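Local coordinates for ABC-type transport system, molybdenum-specific extracellular solute-binding protein (Clostridium difficile, PDB 4KD5) that probably binds molybdate or tungstate outside the cell and hands it to the membrane part of an ABC transporter, at residues D83-D88 with I192-S197; A21-E26 with K222-F227; S97-M102 with K179-T184; K109-A114 with N161-F166; V6-S11 with S32-T37. One frame throughout, in Å; residues are numbered along the deposited sequence.

Contact 1: residues D83-D88 with I192-S197; sequences DLVKND and ITYPVS
Tyr194 meets residues 83-88 through both its backbone and its ring. The backbone bonds come first: Leu84 N gives its hydrogen to Tyr194 O (2.9 Å), Tyr194 N gives its own to Val85 O (2.8 Å), and Asn87 N reaches Ile192 O (2.7 Å). The strands run antiparallel, 158° between their directions. A water accepts from Ile192 N (3.0 Å) and makes a weak bond to Asn87 O.

The second group is the phenol end. Asn87 ND2 donates to Tyr194 OH at 3.0 Å, with the hydroxyl lying close to the plane of the amide, while amide and ring planes are turned 58° apart. ND2 is also bonded to Ser170. The Tyr194 ring presents its edge to this strand, with Val85 O and Asn87 CB in its plane; a chi1 of -58°, which places CG anti to the carbonyl carbon, carries the ring along residues 85-87.

Apolar contacts fill in the rest. Val85 CG2 touches Tyr194 CD1 at 3.9 Å, and Leu84 CB lies 4.2 Å from Val196 CG1. Leu84 and Val85 pack on Phe224 of helix 218-226, and Leu84 also meets Leu215 of helix 205-215. On the opposite face of the sheet from Tyr194, Lys86 lies alongside Thr193, and its NZ forms a salt bridge with Glu233.

These segments are consistent with the paired crossing strands of the type II periplasmic binding fold, which link its two lobes. The buried hydroxyl–amide bond beside three backbone bonds would be expected to fix the Tyr194 ring against Asn87, close to the predicted molybdate residues Ser15 and Tyr168.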
# COMPACT_ATOMS: atom_id res chain seq x y z
N ASP A 83 10.64 -7.25 15.79
CA ASP A 83 12.02 -7.06 16.21
C ASP A 83 12.90 -6.94 14.97
O ASP A 83 13.04 -7.90 14.21
CB ASP A 83 12.47 -8.23 17.09
CG ASP A 83 11.76 -8.25 18.42
OD1 ASP A 83 11.33 -7.17 18.87
OD2 ASP A 83 11.62 -9.35 19.01
N LEU A 84 13.45 -5.75 14.76
CA LEU A 84 14.28 -5.49 13.59
C LEU A 84 15.61 -6.22 13.68
O LEU A 84 15.83 -7.21 12.97
CB LEU A 84 14.50 -3.98 13.44
CG LEU A 84 15.26 -3.51 12.21
CD1 LEU A 84 14.71 -4.23 11.00
CD2 LEU A 84 15.13 -2.00 12.05
N VAL A 85 16.49 -5.74 14.55
CA VAL A 85 17.75 -6.41 14.82
C VAL A 85 17.99 -6.50 16.32
O VAL A 85 17.25 -5.92 17.12
CB VAL A 85 18.96 -5.71 14.16
CG1 VAL A 85 18.74 -5.57 12.67
CG2 VAL A 85 19.19 -4.35 14.80
N LYS A 86 19.03 -7.23 16.70
CA LYS A 86 19.42 -7.31 18.09
C LYS A 86 20.93 -7.14 18.17
O LYS A 86 21.63 -7.33 17.18
CB LYS A 86 18.99 -8.64 18.71
CG LYS A 86 19.64 -9.86 18.08
CD LYS A 86 19.11 -11.18 18.66
CE LYS A 86 17.96 -10.99 19.65
NZ LYS A 86 16.62 -10.90 19.00
N ASN A 87 21.42 -6.75 19.34
CA ASN A 87 22.86 -6.60 19.52
C ASN A 87 23.42 -7.76 20.33
O ASN A 87 22.67 -8.54 20.92
CB ASN A 87 23.18 -5.27 20.20
CG ASN A 87 24.24 -4.49 19.46
OD1 ASN A 87 25.19 -5.06 18.92
ND2 ASN A 87 24.09 -3.17 19.43
N ASP A 88 24.74 -7.87 20.35
CA ASP A 88 25.40 -8.86 21.19
C ASP A 88 26.32 -8.19 22.19
O ASP A 88 26.96 -7.19 21.87
CB ASP A 88 26.19 -9.86 20.33
CG ASP A 88 25.43 -11.14 20.08
OD1 ASP A 88 24.64 -11.54 20.96
OD2 ASP A 88 25.62 -11.75 19.01
N ILE A 192 18.88 -8.05 23.85
CA ILE A 192 19.23 -6.69 23.48
C ILE A 192 18.67 -6.40 22.09
O ILE A 192 19.39 -6.50 21.09
CB ILE A 192 20.76 -6.48 23.48
CG1 ILE A 192 21.38 -7.10 24.74
CG2 ILE A 192 21.11 -5.01 23.39
CD1 ILE A 192 22.90 -6.97 24.82
N THR A 193 17.39 -6.03 22.02
CA THR A 193 16.70 -5.93 20.74
C THR A 193 16.27 -4.52 20.36
O THR A 193 16.06 -3.67 21.23
CB THR A 193 15.46 -6.85 20.69
OG1 THR A 193 14.47 -6.36 21.60
CG2 THR A 193 15.84 -8.27 21.06
N TYR A 194 16.13 -4.29 19.06
CA TYR A 194 15.64 -3.01 18.56
C TYR A 194 14.33 -3.24 17.81
O TYR A 194 14.33 -3.75 16.69
CB TYR A 194 16.69 -2.37 17.64
CG TYR A 194 18.03 -2.12 18.30
CD1 TYR A 194 18.95 -3.15 18.47
CD2 TYR A 194 18.39 -0.86 18.74
CE1 TYR A 194 20.17 -2.94 19.07
CE2 TYR A 194 19.62 -0.63 19.35
CZ TYR A 194 20.51 -1.67 19.51
OH TYR A 194 21.73 -1.46 20.11
N PRO A 195 13.20 -2.90 18.45
CA PRO A 195 11.90 -3.10 17.81
C PRO A 195 11.56 -1.98 16.82
O PRO A 195 11.98 -0.84 17.02
CB PRO A 195 10.92 -3.06 18.99
CG PRO A 195 11.59 -2.19 20.00
CD PRO A 195 13.08 -2.39 19.83
N VAL A 196 10.82 -2.33 15.77
CA VAL A 196 10.36 -1.35 14.80
C VAL A 196 8.83 -1.40 14.75
O VAL A 196 8.23 -2.44 15.01
CB VAL A 196 10.96 -1.63 13.39
CG1 VAL A 196 10.48 -2.97 12.85
CG2 VAL A 196 10.62 -0.52 12.40
N SER A 197 8.20 -0.27 14.45
CA SER A 197 6.75 -0.24 14.26
C SER A 197 6.31 0.91 13.37
O SER A 197 6.93 1.98 13.39
CB SER A 197 6.03 -0.15 15.61
OG SER A 197 4.62 -0.19 15.43
O HOH W 1 20.46 -10.35 22.67

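Contact 2: residues A21-E26 with K222-F227; sequences AKIEEE and KIFEEF
Lys22 NZ stands between two carboxylates, Glu226 OE2 across the contact at 3.8 Å and Glu26 OE2 one turn along its own helix at 3.6 Å. Both salt bridges are long, so the three residues form a loose ionic network at the outer edge of an antiparallel helix pair. The axes of the short segments of helix 17-28 and helix 218-226 approach to 10.0 Å, with 145° between their directions, and there is no hydrogen bond between the segments.

The lysine also works through its carbon chain. With CG anti to the backbone N (chi1 -176°), the side chain leaves its helix toward the other one: CG rests on Ile223 CG2 at 3.8 Å, and CB lies 3.8 Å from Phe227 CE2. Further along, the chain bends and crosses Glu226 at about a right angle.

Beneath these charges Ile223 is the central residue, its two branches serving different partners. CG2 meets Ile23 CD1 at 3.6 Å, whereas CD1 reaches over to the aliphatic part of Glu26. The buried side continues into the core of the lobe formed by both chain ends, through Phe211, Phe214 and Leu215 of helix 205-215, which touch Ile23, and through Leu84 and Val85, on which Phe224 packs. Ile23 crosses Phe224 at about a right angle, its CD1 approaching ring atom CE2 obliquely at 3.9 Å.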
# COMPACT_ATOMS: atom_id res chain seq x y z
N ALA A 21 22.15 5.25 7.30
CA ALA A 21 22.68 5.95 6.14
C ALA A 21 22.85 5.01 4.94
O ALA A 21 22.57 5.39 3.80
CB ALA A 21 23.98 6.63 6.48
N LYS A 22 23.32 3.80 5.20
CA LYS A 22 23.45 2.79 4.15
C LYS A 22 22.06 2.27 3.78
O LYS A 22 21.83 1.87 2.63
CB LYS A 22 24.35 1.65 4.62
CG LYS A 22 24.64 0.59 3.57
CD LYS A 22 25.60 1.10 2.50
CE LYS A 22 26.49 -0.01 1.95
NZ LYS A 22 25.72 -1.13 1.33
N ILE A 23 21.14 2.27 4.74
CA ILE A 23 19.75 1.91 4.48
C ILE A 23 19.09 2.89 3.49
O ILE A 23 18.33 2.48 2.61
CB ILE A 23 18.93 1.84 5.79
CG1 ILE A 23 19.34 0.63 6.64
CG2 ILE A 23 17.44 1.80 5.50
CD1 ILE A 23 19.00 -0.71 6.01
N GLU A 24 19.39 4.18 3.65
CA GLU A 24 18.82 5.21 2.78
C GLU A 24 19.29 5.09 1.33
O GLU A 24 18.47 5.08 0.42
CB GLU A 24 19.14 6.61 3.34
CG GLU A 24 18.09 7.18 4.27
CD GLU A 24 18.58 8.40 5.03
OE1 GLU A 24 18.02 9.50 4.82
OE2 GLU A 24 19.53 8.27 5.84
N GLU A 25 20.60 5.01 1.13
CA GLU A 25 21.17 4.91 -0.21
C GLU A 25 20.78 3.61 -0.91
O GLU A 25 20.69 3.55 -2.14
CB GLU A 25 22.69 5.07 -0.18
CG GLU A 25 23.49 3.77 -0.18
CD GLU A 25 24.24 3.54 -1.48
OE1 GLU A 25 25.18 2.71 -1.49
OE2 GLU A 25 23.88 4.17 -2.49
N GLU A 26 20.52 2.57 -0.12
CA GLU A 26 20.20 1.26 -0.68
C GLU A 26 18.72 1.12 -1.01
O GLU A 26 18.35 0.41 -1.94
CB GLU A 26 20.64 0.16 0.29
CG GLU A 26 21.11 -1.13 -0.37
CD GLU A 26 22.52 -1.02 -0.92
OE1 GLU A 26 23.04 -2.05 -1.41
OE2 GLU A 26 23.10 0.08 -0.88
N LYS A 222 21.30 -7.78 6.11
CA LYS A 222 22.73 -7.82 5.82
C LYS A 222 23.40 -6.45 5.92
O LYS A 222 24.60 -6.36 6.15
CB LYS A 222 23.00 -8.44 4.44
CG LYS A 222 22.80 -9.94 4.37
CD LYS A 222 23.32 -10.51 3.05
CE LYS A 222 22.98 -11.98 2.89
NZ LYS A 222 23.52 -12.55 1.62
N ILE A 223 22.61 -5.39 5.74
CA ILE A 223 23.12 -4.03 5.90
C ILE A 223 23.38 -3.73 7.37
O ILE A 223 24.43 -3.19 7.73
CB ILE A 223 22.15 -2.99 5.29
CG1 ILE A 223 22.24 -3.01 3.76
CG2 ILE A 223 22.47 -1.59 5.79
CD1 ILE A 223 21.34 -2.00 3.10
N PHE A 224 22.44 -4.11 8.23
CA PHE A 224 22.60 -3.92 9.66
C PHE A 224 23.75 -4.77 10.21
O PHE A 224 24.35 -4.41 11.22
CB PHE A 224 21.30 -4.25 10.40
CG PHE A 224 20.22 -3.21 10.24
CD1 PHE A 224 20.35 -1.97 10.84
CD2 PHE A 224 19.07 -3.49 9.52
CE1 PHE A 224 19.36 -1.01 10.70
CE2 PHE A 224 18.08 -2.53 9.38
CZ PHE A 224 18.22 -1.29 9.98
N GLU A 225 24.06 -5.88 9.54
CA GLU A 225 25.15 -6.76 9.96
C GLU A 225 26.54 -6.23 9.57
O GLU A 225 27.55 -6.65 10.12
CB GLU A 225 24.92 -8.19 9.46
CG GLU A 225 23.71 -8.87 10.10
CD GLU A 225 23.23 -10.09 9.34
OE1 GLU A 225 23.94 -10.53 8.41
OE2 GLU A 225 22.14 -10.61 9.67
N GLU A 226 26.57 -5.30 8.61
CA GLU A 226 27.80 -4.60 8.27
C GLU A 226 28.21 -3.69 9.43
O GLU A 226 29.37 -3.35 9.59
CB GLU A 226 27.61 -3.75 7.01
CG GLU A 226 27.28 -4.52 5.75
CD GLU A 226 26.92 -3.61 4.59
OE1 GLU A 226 27.07 -2.38 4.72
OE2 GLU A 226 26.47 -4.12 3.54
N PHE A 227 27.22 -3.30 10.22
CA PHE A 227 27.45 -2.32 11.28
C PHE A 227 27.45 -2.96 12.67
O PHE A 227 27.33 -2.27 13.68
CB PHE A 227 26.43 -1.18 11.17
CG PHE A 227 26.60 -0.34 9.93
CD1 PHE A 227 27.39 0.80 9.95
CD2 PHE A 227 25.98 -0.69 8.74
CE1 PHE A 227 27.56 1.57 8.81
CE2 PHE A 227 26.15 0.08 7.59
CZ PHE A 227 26.94 1.21 7.63

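Contact 3: residues S97-M102 with K179-T184; sequences SSVSGM and KVVEKT
Met102, present as selenomethionine, and Glu182 cross at about a right angle, and the carboxylate lies against the start of the methionine side chain: Met102 CG is 3.5 Å from Glu182 OE2. The same oxygen accepts a bond from Met102 N, 2.9 Å long and fairly straight at 164°. That N-H arrives from above the carboxylate plane, 37° out of it. Glu182 gets there as an extended chain whose CG is anti to the backbone N (chi1 -171°), reaching from its strand to the loop.

Val181 points to the same loop as Glu182, although neighbours in a regular strand alternate between faces. The reason is a classic beta bulge: Val181 and Glu182 both face Leu91 of strand 82-94, so two consecutive residues turn toward residues 97-102. Val181 CG1 fits under the loop backbone, 3.2 Å from Ser100 O and 3.5 Å from Gly101 CA, and more loosely meets Val99 CG1 at 4.4 Å. Val99 in turn packs on Val164 of the same lobe.

At the ends the approach is looser. Lys179 extends NZ to 4.0 Å from Val99 O without a hydrogen bond, and Thr184 CG2 lies 4.4 Å from Met102 SE while its OG1 is bonded to Leu89 O.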
# COMPACT_ATOMS: atom_id res chain seq x y z
N SER A 97 46.65 -7.97 22.81
CA SER A 97 46.47 -8.37 24.20
C SER A 97 46.83 -9.82 24.53
O SER A 97 47.54 -10.08 25.51
CB SER A 97 45.02 -8.10 24.62
OG SER A 97 44.63 -8.96 25.68
N SER A 98 46.32 -10.75 23.73
CA SER A 98 46.45 -12.20 23.96
C SER A 98 45.60 -12.74 25.13
O SER A 98 45.88 -13.82 25.66
CB SER A 98 47.91 -12.63 24.10
OG SER A 98 48.64 -12.36 22.91
N VAL A 99 44.55 -12.01 25.51
CA VAL A 99 43.52 -12.58 26.39
C VAL A 99 42.69 -13.58 25.58
O VAL A 99 42.26 -13.28 24.47
CB VAL A 99 42.60 -11.49 26.98
CG1 VAL A 99 41.39 -12.12 27.66
CG2 VAL A 99 43.36 -10.64 27.99
N SER A 100 42.48 -14.78 26.13
CA SER A 100 41.88 -15.89 25.38
C SER A 100 40.35 -15.89 25.34
O SER A 100 39.76 -16.09 24.28
CB SER A 100 42.38 -17.22 25.93
OG SER A 100 41.55 -18.29 25.52
N GLY A 101 39.71 -15.69 26.49
CA GLY A 101 38.26 -15.75 26.57
C GLY A 101 37.66 -15.38 27.91
O GLY A 101 38.32 -14.76 28.74
N MSE A 102 36.40 -15.77 28.11
CA MSE A 102 35.67 -15.48 29.34
C MSE A 102 36.28 -16.19 30.55
O MSE A 102 36.19 -15.68 31.67
CB MSE A 102 34.20 -15.87 29.21
CG MSE A 102 33.39 -14.99 28.27
SE MSE A 102 33.02 -13.21 28.96
CE MSE A 102 31.88 -13.73 30.44
N LYS A 179 40.09 -5.85 19.80
CA LYS A 179 39.70 -7.12 19.21
C LYS A 179 38.60 -7.77 20.04
O LYS A 179 38.56 -7.62 21.27
CB LYS A 179 40.92 -8.04 19.08
CG LYS A 179 40.84 -9.34 19.86
CD LYS A 179 42.22 -9.98 19.95
CE LYS A 179 42.17 -11.29 20.72
NZ LYS A 179 43.53 -11.87 20.93
N VAL A 180 37.68 -8.47 19.38
CA VAL A 180 36.58 -9.14 20.08
C VAL A 180 37.01 -10.53 20.51
O VAL A 180 37.12 -11.44 19.68
CB VAL A 180 35.31 -9.21 19.21
CG1 VAL A 180 34.19 -9.93 19.94
CG2 VAL A 180 34.87 -7.82 18.81
N VAL A 181 37.24 -10.70 21.81
CA VAL A 181 37.74 -11.95 22.36
C VAL A 181 36.71 -13.07 22.30
O VAL A 181 37.00 -14.19 21.86
CB VAL A 181 38.16 -11.76 23.83
CG1 VAL A 181 38.66 -13.06 24.40
CG2 VAL A 181 39.23 -10.69 23.94
N GLU A 182 35.49 -12.77 22.75
CA GLU A 182 34.42 -13.75 22.79
C GLU A 182 33.08 -13.04 22.94
O GLU A 182 33.00 -11.99 23.58
CB GLU A 182 34.64 -14.72 23.95
CG GLU A 182 33.70 -15.92 23.95
CD GLU A 182 33.94 -16.85 25.14
OE1 GLU A 182 33.01 -17.62 25.47
OE2 GLU A 182 35.04 -16.82 25.72
N LYS A 183 32.04 -13.61 22.35
CA LYS A 183 30.70 -13.07 22.53
C LYS A 183 30.01 -13.81 23.66
O LYS A 183 30.02 -15.04 23.70
CB LYS A 183 29.89 -13.21 21.24
CG LYS A 183 30.60 -12.67 20.00
CD LYS A 183 29.63 -12.37 18.86
CE LYS A 183 30.36 -11.72 17.69
NZ LYS A 183 29.41 -11.23 16.65
N THR A 184 29.41 -13.07 24.59
CA THR A 184 28.70 -13.68 25.71
C THR A 184 27.54 -14.51 25.19
O THR A 184 26.92 -14.16 24.19
CB THR A 184 28.18 -12.63 26.72
OG1 THR A 184 27.13 -11.85 26.13
CG2 THR A 184 29.31 -11.72 27.18

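Contact 4: residues K109-A114 with N161-F166; sequences KVKKIA and NADVGF
Val164 lies between two apolar partners, with one methyl for each. Its CG2 meets Ile113 CG1 at 3.7 Å, the two side chains lying side by side and pointing the same way; its CG1 meets Val110 CG1 at 3.9 Å, there crossing at about a right angle. A chi1 of -56° divides the methyls in this manner, setting CG1 anti to the carbonyl carbon. Ile113 also turns CG2 to the edge of the Phe166 ring, near its plane, 4.0 Å from CE2. Leu105 and Leu91 extend this layer around Val164. On the other side of the sheet Ala114 CB touches Ala162 CB at 3.7 Å, below Val153 and Trp156 of helix 150-159.

The backbones pair in parallel, Ile113 beside Val164 and Ala114 beside Gly165. Ala114 N gives a nearly straight bond to Val164 O (2.9 Å, 176°), and Phe166 N answers with one to Ala114 O (2.9 Å). Strand 113-116 lies between strands 144-147 and 164-168, so helix 150-159 carries the chain across it in a split beta-alpha-beta crossover of the second lobe.

Toward the strand entry the bonding weakens. Lys112 O is shared by Asp163 N and Val164 N in two weak bonds, and Lys112 NZ makes another weak one to Asn161 O at 3.0 Å. The Asp163 carboxylate turns to the loop backbone, where Lys112 N lies 3.1 Å from OD2; the position of that oxygen is doubtful, because it sits too close to Lys111 N. Val110 O accepts from Lys143 NZ.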
# COMPACT_ATOMS: atom_id res chain seq x y z
N LYS A 109 45.57 -13.07 34.75
CA LYS A 109 45.93 -12.43 33.48
C LYS A 109 45.22 -11.09 33.31
O LYS A 109 45.79 -10.15 32.75
CB LYS A 109 45.63 -13.36 32.31
CG LYS A 109 46.41 -14.67 32.38
CD LYS A 109 46.33 -15.47 31.09
CE LYS A 109 47.55 -16.39 30.96
NZ LYS A 109 47.24 -17.69 30.29
N VAL A 110 43.99 -11.01 33.79
CA VAL A 110 43.26 -9.74 33.77
C VAL A 110 43.16 -9.16 35.18
O VAL A 110 42.89 -9.87 36.15
CB VAL A 110 41.88 -9.85 33.07
CG1 VAL A 110 41.97 -10.78 31.87
CG2 VAL A 110 40.79 -10.32 34.03
N LYS A 111 43.40 -7.86 35.29
CA LYS A 111 43.38 -7.18 36.58
C LYS A 111 42.25 -6.16 36.60
O LYS A 111 41.66 -5.90 37.64
CB LYS A 111 44.73 -6.52 36.85
CG LYS A 111 45.90 -7.50 36.93
CD LYS A 111 47.24 -6.79 37.06
CE LYS A 111 48.36 -7.78 37.36
NZ LYS A 111 48.44 -8.89 36.37
N LYS A 112 41.96 -5.58 35.44
CA LYS A 112 40.96 -4.53 35.36
C LYS A 112 39.94 -4.80 34.25
O LYS A 112 40.28 -4.82 33.06
CB LYS A 112 41.65 -3.17 35.19
CG LYS A 112 42.64 -2.86 36.31
CD LYS A 112 43.34 -1.53 36.14
CE LYS A 112 42.34 -0.41 36.25
NZ LYS A 112 42.94 0.91 35.94
N ILE A 113 38.69 -5.02 34.66
CA ILE A 113 37.58 -5.27 33.75
C ILE A 113 36.72 -4.02 33.60
O ILE A 113 36.10 -3.56 34.56
CB ILE A 113 36.70 -6.44 34.24
CG1 ILE A 113 37.53 -7.72 34.35
CG2 ILE A 113 35.51 -6.66 33.33
CD1 ILE A 113 36.78 -8.91 34.91
N ALA A 114 36.69 -3.46 32.39
CA ALA A 114 35.92 -2.24 32.14
C ALA A 114 34.47 -2.56 31.78
O ALA A 114 34.22 -3.33 30.85
CB ALA A 114 36.56 -1.41 31.04
N ASN A 161 44.59 0.64 30.11
CA ASN A 161 44.14 0.97 31.45
C ASN A 161 43.23 -0.12 32.02
O ASN A 161 43.21 -0.36 33.22
CB ASN A 161 43.42 2.32 31.46
CG ASN A 161 44.39 3.49 31.50
OD1 ASN A 161 45.00 3.84 30.48
ND2 ASN A 161 44.52 4.11 32.66
N ALA A 162 42.48 -0.76 31.13
CA ALA A 162 41.72 -1.95 31.49
C ALA A 162 42.18 -3.09 30.59
O ALA A 162 42.38 -2.89 29.39
CB ALA A 162 40.24 -1.71 31.33
N ASP A 163 42.33 -4.28 31.16
CA ASP A 163 42.77 -5.44 30.40
C ASP A 163 41.68 -5.89 29.42
O ASP A 163 41.96 -6.14 28.25
CB ASP A 163 43.15 -6.58 31.33
CG ASP A 163 44.20 -6.18 32.35
OD1 ASP A 163 45.12 -5.42 31.98
OD2 ASP A 163 44.11 -6.62 33.51
N VAL A 164 40.46 -5.99 29.92
CA VAL A 164 39.32 -6.35 29.08
C VAL A 164 38.14 -5.40 29.29
O VAL A 164 38.17 -4.55 30.19
CB VAL A 164 38.84 -7.79 29.33
CG1 VAL A 164 39.97 -8.76 29.13
CG2 VAL A 164 38.28 -7.92 30.74
N GLY A 165 37.11 -5.56 28.47
CA GLY A 165 35.92 -4.73 28.58
C GLY A 165 34.66 -5.42 28.08
O GLY A 165 34.72 -6.41 27.35
N PHE A 166 33.51 -4.89 28.49
CA PHE A 166 32.22 -5.38 28.00
C PHE A 166 31.53 -4.30 27.18
O PHE A 166 31.39 -3.16 27.62
CB PHE A 166 31.33 -5.84 29.16
CG PHE A 166 31.65 -7.22 29.66
CD1 PHE A 166 31.10 -8.33 29.03
CD2 PHE A 166 32.49 -7.41 30.74
CE1 PHE A 166 31.39 -9.61 29.48
CE2 PHE A 166 32.78 -8.69 31.19
CZ PHE A 166 32.23 -9.78 30.56

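Contact 5: residues V6-S11 with S32-T37; sequences VELNIS and SNVKLT
Val6 opens a ladder of five backbone hydrogen bonds with residues 32-37, joining the two parallel strands of a beta-alpha-beta unit whose connecting helix is 17-28. Its N donates to Asn33 O (2.8 Å) and its O accepts from Lys35 N (2.8 Å). Leu8 repeats the pattern, with N bonded to Lys35 O and O to Thr37 N, each at 3.0 Å; Ile10 N adds the fifth on Thr37 O (3.0 Å), its approach tilted 32° from the carbonyl plane, and the pairing runs on from Ile10 to Asn39. The strand axes diverge by 25°.

Val6, Leu8 and Ile10 thus serve this neighbour, while Asn9 turns its N to the other side, to Asp57. Val6 O and Lys35 O each receive a CA-H as well, from Val34 and Glu7.

The side chains of Glu7 and Lys35 run side by side, and their salt bridge, OE2 to NZ, is long at 3.8 Å. On the opposite face Leu8 and Leu36 pack side by side against Phe211 of helix 205-215, and Leu8 also meets Ala207. Ile10, bent at chi2 (83°) and thus turned toward the neighbouring strand, brings CD1 to 3.6 Å from Leu36 CD2.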
# COMPACT_ATOMS: atom_id res chain seq x y z
N VAL A 6 6.71 10.11 -2.14
CA VAL A 6 6.35 9.95 -0.74
C VAL A 6 7.51 10.33 0.18
O VAL A 6 8.65 9.96 -0.08
CB VAL A 6 5.91 8.51 -0.43
CG1 VAL A 6 5.63 8.34 1.05
CG2 VAL A 6 4.67 8.15 -1.22
N GLU A 7 7.21 11.08 1.23
CA GLU A 7 8.21 11.43 2.23
C GLU A 7 7.89 10.77 3.56
O GLU A 7 6.91 11.14 4.22
CB GLU A 7 8.31 12.95 2.38
CG GLU A 7 8.68 13.67 1.09
CD GLU A 7 8.56 15.18 1.19
OE1 GLU A 7 8.06 15.67 2.22
OE2 GLU A 7 8.98 15.87 0.24
N LEU A 8 8.71 9.80 3.95
CA LEU A 8 8.52 9.10 5.22
C LEU A 8 9.39 9.70 6.32
O LEU A 8 10.58 9.95 6.12
CB LEU A 8 8.83 7.61 5.08
CG LEU A 8 7.93 6.76 4.19
CD1 LEU A 8 8.41 5.31 4.16
CD2 LEU A 8 6.49 6.81 4.66
N ASN A 9 8.79 9.95 7.48
CA ASN A 9 9.54 10.39 8.64
C ASN A 9 9.88 9.19 9.52
O ASN A 9 8.99 8.53 10.06
CB ASN A 9 8.75 11.42 9.44
CG ASN A 9 8.78 12.80 8.81
OD1 ASN A 9 9.86 13.35 8.56
ND2 ASN A 9 7.61 13.35 8.53
N ILE A 10 11.17 8.91 9.66
CA ILE A 10 11.61 7.83 10.53
C ILE A 10 12.35 8.38 11.75
O ILE A 10 13.28 9.17 11.62
CB ILE A 10 12.51 6.81 9.80
CG1 ILE A 10 11.69 5.99 8.80
CG2 ILE A 10 13.16 5.85 10.78
CD1 ILE A 10 11.49 6.66 7.47
N SER A 11 11.91 7.97 12.94
CA SER A 11 12.63 8.28 14.17
C SER A 11 13.30 7.01 14.68
O SER A 11 12.64 5.98 14.82
CB SER A 11 11.68 8.85 15.22
OG SER A 11 10.56 8.02 15.41
N SER A 32 12.75 4.62 -6.12
CA SER A 32 13.07 6.02 -6.36
C SER A 32 12.03 6.98 -5.79
O SER A 32 12.31 8.16 -5.59
CB SER A 32 13.24 6.28 -7.86
OG SER A 32 14.30 5.53 -8.40
N ASN A 33 10.83 6.48 -5.54
CA ASN A 33 9.70 7.32 -5.18
C ASN A 33 9.60 7.73 -3.71
O ASN A 33 8.73 8.50 -3.33
CB ASN A 33 8.38 6.67 -5.62
CG ASN A 33 7.87 7.23 -6.93
OD1 ASN A 33 6.79 7.83 -6.98
ND2 ASN A 33 8.64 7.04 -8.00
N VAL A 34 10.50 7.20 -2.88
CA VAL A 34 10.46 7.51 -1.45
C VAL A 34 11.65 8.35 -1.02
O VAL A 34 12.80 8.01 -1.31
CB VAL A 34 10.39 6.22 -0.60
CG1 VAL A 34 10.38 6.56 0.89
CG2 VAL A 34 9.16 5.43 -0.95
N LYS A 35 11.37 9.46 -0.34
CA LYS A 35 12.39 10.27 0.30
C LYS A 35 12.31 10.02 1.80
O LYS A 35 11.25 10.18 2.40
CB LYS A 35 12.15 11.75 0.02
CG LYS A 35 11.96 12.09 -1.44
CD LYS A 35 11.21 13.41 -1.59
CE LYS A 35 11.20 13.91 -3.03
NZ LYS A 35 10.45 15.20 -3.16
N LEU A 36 13.43 9.63 2.41
CA LEU A 36 13.45 9.34 3.84
C LEU A 36 14.05 10.50 4.63
O LEU A 36 15.10 11.02 4.28
CB LEU A 36 14.24 8.05 4.11
CG LEU A 36 13.75 6.75 3.47
CD1 LEU A 36 14.73 5.62 3.74
CD2 LEU A 36 12.38 6.38 4.00
N THR A 37 13.37 10.90 5.70
CA THR A 37 13.91 11.90 6.62
C THR A 37 14.09 11.26 8.00
O THR A 37 13.11 10.99 8.70
CB THR A 37 13.01 13.14 6.72
OG1 THR A 37 13.04 13.85 5.47
CG2 THR A 37 13.50 14.08 7.81

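Contact 1 is the buried one, its centre about 7 Å from that of the chain; the others are partly buried and lie farther out. Strand 82-94 runs through both lobes and joins their strands into one mixed sheet, with contact 5 toward one end of the molecule and contacts 3 and 4 toward the other. Contact 2 is helix against helix. Packing joins neighbours: contacts 1 and 2 meet through Phe224, and Phe166 of contact 4 touches Met102 and Thr184 of contact 3. Backbone ladders dominate contacts 1, 4 and 5; contact 3 relies on a bond from a backbone N-H to a carboxylate, and contact 2 on apolar packing with long ion pairs at its outer edge.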